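Local coordinates for BT_2262 (uncharacterised lipoprotein) (Bacteroides thetaiotaomicron, PDB 5FQ8) that is of unknown function but is probably a surface lipoprotein, built from an Ig-like domain followed by a beta-rich C-terminal domain, at residues G[175-184]-G[195-203]. Residues are numbered along the deposited sequence; the frame is centred on the assembly and turned at random.
Sequences WGDSMDQMTN and KWTVAYAGQ
Met182 and Val198 face each other as a non-hydrogen-bonded antiparallel pair, but the Met182 methyl reaches past Val198 to Trp196. With CG anti to the backbone N (chi1 -172°) and the chain bent beyond it, Met182 sets CE 3.4 Å from Trp196 CB, beside the start of the indole. On the same face, Met179 crosses Val198 at about a right angle, its SD 3.6 Å from Val198 CG2. Farther along, the Tyr200 ring has Met179 CA near its plane at one edge and Trp175 CE3 at another. On the opposite face of the sheet, Thr183 and Thr197 form a hydrogen-bonded pair, each N bonded to the other's O. Thr183 O is gripped twice, by Thr197 N and, from above the carbonyl plane, by Thr197 OG1 at 2.7 Å. A valine in place of Thr197 would probably leave Thr183 O with the backbone N-H as its one donor across the hairpin. At the other end Asp180 N donates to Ala199 O (2.7 Å), while Asp180 OD2 takes the N-H of Gly202 on its syn lone pair (2.9 Å), tying the turn after strand 195-200 to the incoming loop. The contact is one end of the beta hairpin 181-188/193-200 in the C-terminal domain. Strand 204-211 pairs with the far side of 193-200, Phe136 packs edge-to-face with Trp196 and its backbone O accepts a hydrogen bond from Trp196 NE1, and Pro167 of strand 165-171 touches both methionines.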
# COMPACT_ATOMS: atom_id res chain seq x y z
N TRP G 175 59.56 -1.98 -14.85
CA TRP G 175 59.29 -2.78 -16.02
C TRP G 175 60.51 -3.47 -16.59
O TRP G 175 60.36 -4.37 -17.41
CB TRP G 175 58.64 -1.92 -17.12
CG TRP G 175 57.14 -2.03 -17.15
CD1 TRP G 175 56.38 -3.06 -16.67
CD2 TRP G 175 56.22 -1.07 -17.69
NE1 TRP G 175 55.05 -2.80 -16.88
CE2 TRP G 175 54.93 -1.59 -17.50
CE3 TRP G 175 56.37 0.17 -18.31
CZ2 TRP G 175 53.79 -0.90 -17.91
CZ3 TRP G 175 55.24 0.85 -18.71
CH2 TRP G 175 53.97 0.31 -18.51
N GLY G 176 61.71 -3.09 -16.17
CA GLY G 176 62.94 -3.63 -16.73
C GLY G 176 64.06 -2.64 -16.50
O GLY G 176 64.78 -2.80 -15.52
N ASP G 177 64.25 -1.63 -17.35
CA ASP G 177 63.68 -1.46 -18.70
C ASP G 177 64.30 -0.21 -19.29
O ASP G 177 64.50 0.78 -18.59
CB ASP G 177 62.16 -1.28 -18.71
CG ASP G 177 61.54 -1.75 -20.01
OD1 ASP G 177 62.23 -2.47 -20.76
OD2 ASP G 177 60.37 -1.40 -20.27
N SER G 178 64.60 -0.24 -20.59
CA SER G 178 65.14 0.92 -21.28
C SER G 178 64.53 0.99 -22.67
O SER G 178 63.86 0.07 -23.13
CB SER G 178 66.67 0.86 -21.36
OG SER G 178 67.22 0.31 -20.17
N MET G 179 64.78 2.11 -23.35
CA MET G 179 64.22 2.32 -24.67
C MET G 179 64.90 1.44 -25.71
O MET G 179 65.97 0.86 -25.49
CB MET G 179 64.36 3.77 -25.09
CG MET G 179 65.80 4.20 -25.13
SD MET G 179 66.04 5.80 -25.89
CE MET G 179 67.82 5.84 -25.90
N ASP G 180 64.27 1.36 -26.88
CA ASP G 180 64.82 0.62 -28.02
C ASP G 180 65.77 1.51 -28.82
O ASP G 180 66.98 1.27 -28.85
CB ASP G 180 63.70 0.07 -28.89
CG ASP G 180 63.06 -1.17 -28.30
OD1 ASP G 180 63.80 -1.98 -27.70
OD2 ASP G 180 61.84 -1.34 -28.44
N GLN G 181 65.23 2.54 -29.47
CA GLN G 181 66.03 3.43 -30.30
C GLN G 181 65.61 4.87 -30.05
O GLN G 181 64.57 5.15 -29.45
CB GLN G 181 65.88 3.10 -31.79
CG GLN G 181 66.49 1.77 -32.18
CD GLN G 181 66.18 1.39 -33.61
OE1 GLN G 181 65.43 2.09 -34.30
NE2 GLN G 181 66.75 0.28 -34.06
N MET G 182 66.44 5.80 -30.54
CA MET G 182 66.15 7.23 -30.45
C MET G 182 66.42 7.88 -31.79
O MET G 182 67.52 7.77 -32.34
CB MET G 182 67.00 7.90 -29.37
CG MET G 182 66.60 9.34 -29.12
SD MET G 182 66.46 9.75 -27.37
CE MET G 182 64.94 10.68 -27.36
N THR G 183 65.41 8.58 -32.31
CA THR G 183 65.46 9.16 -33.64
C THR G 183 64.72 10.49 -33.65
O THR G 183 63.91 10.77 -32.77
CB THR G 183 64.85 8.22 -34.69
OG1 THR G 183 63.74 7.53 -34.10
CG2 THR G 183 65.87 7.21 -35.17
N ASN G 184 65.02 11.30 -34.68
CA ASN G 184 64.32 12.56 -34.92
C ASN G 184 64.47 13.53 -33.75
O ASN G 184 63.50 14.10 -33.26
CB ASN G 184 62.83 12.33 -35.22
CG ASN G 184 62.51 12.41 -36.69
OD1 ASN G 184 62.52 11.41 -37.40
ND2 ASN G 184 62.20 13.61 -37.16
N LYS G 195 62.68 18.44 -29.73
CA LYS G 195 61.90 17.36 -30.32
C LYS G 195 62.60 16.03 -30.08
O LYS G 195 63.83 15.96 -30.07
CB LYS G 195 61.72 17.55 -31.83
CG LYS G 195 63.04 17.58 -32.61
CD LYS G 195 62.97 16.95 -33.99
CE LYS G 195 62.17 17.77 -34.98
NZ LYS G 195 60.74 17.37 -34.99
N TRP G 196 61.81 14.98 -29.88
CA TRP G 196 62.36 13.64 -29.97
C TRP G 196 61.23 12.66 -30.20
O TRP G 196 60.09 12.91 -29.81
CB TRP G 196 63.19 13.26 -28.73
CG TRP G 196 62.45 13.15 -27.42
CD1 TRP G 196 61.60 12.16 -27.03
CD2 TRP G 196 62.54 14.05 -26.31
NE1 TRP G 196 61.14 12.40 -25.77
CE2 TRP G 196 61.70 13.56 -25.30
CE3 TRP G 196 63.23 15.24 -26.08
CZ2 TRP G 196 61.54 14.21 -24.08
CZ3 TRP G 196 63.07 15.89 -24.88
CH2 TRP G 196 62.23 15.37 -23.89
N THR G 197 61.56 11.58 -30.89
CA THR G 197 60.71 10.40 -30.95
C THR G 197 61.52 9.25 -30.38
O THR G 197 62.69 9.10 -30.72
CB THR G 197 60.27 10.09 -32.38
OG1 THR G 197 61.42 9.85 -33.19
CG2 THR G 197 59.47 11.24 -32.96
N VAL G 198 60.90 8.48 -29.50
CA VAL G 198 61.58 7.40 -28.80
C VAL G 198 60.74 6.14 -28.96
O VAL G 198 59.51 6.19 -28.95
CB VAL G 198 61.81 7.75 -27.32
CG1 VAL G 198 60.50 8.06 -26.62
CG2 VAL G 198 62.57 6.65 -26.62
N ALA G 199 61.42 5.01 -29.15
CA ALA G 199 60.78 3.72 -29.38
C ALA G 199 60.95 2.84 -28.15
O ALA G 199 62.06 2.70 -27.63
CB ALA G 199 61.36 3.04 -30.62
N TYR G 200 59.85 2.23 -27.71
CA TYR G 200 59.80 1.50 -26.46
C TYR G 200 59.37 0.05 -26.71
O TYR G 200 59.17 -0.37 -27.85
CB TYR G 200 58.86 2.21 -25.48
CG TYR G 200 59.04 1.80 -24.03
CD1 TYR G 200 60.30 1.78 -23.45
CD2 TYR G 200 57.95 1.44 -23.25
CE1 TYR G 200 60.47 1.40 -22.14
CE2 TYR G 200 58.11 1.07 -21.94
CZ TYR G 200 59.37 1.06 -21.39
OH TYR G 200 59.54 0.68 -20.08
N ALA G 201 59.23 -0.69 -25.60
CA ALA G 201 59.01 -2.13 -25.52
C ALA G 201 58.58 -2.83 -26.80
O ALA G 201 57.45 -3.33 -26.91
CB ALA G 201 57.97 -2.42 -24.43
N GLY G 202 59.47 -2.88 -27.78
CA GLY G 202 59.28 -3.76 -28.91
C GLY G 202 58.34 -3.25 -29.98
O GLY G 202 58.64 -3.38 -31.17
N GLN G 203 57.20 -2.68 -29.59
CA GLN G 203 56.23 -2.23 -30.58
C GLN G 203 55.55 -0.93 -30.16
O GLN G 203 54.38 -0.71 -30.47
CB GLN G 203 55.18 -3.31 -30.86
CG GLN G 203 54.34 -3.72 -29.66
CD GLN G 203 54.84 -4.97 -28.98
OE1 GLN G 203 56.04 -5.12 -28.72
NE2 GLN G 203 53.93 -5.88 -28.69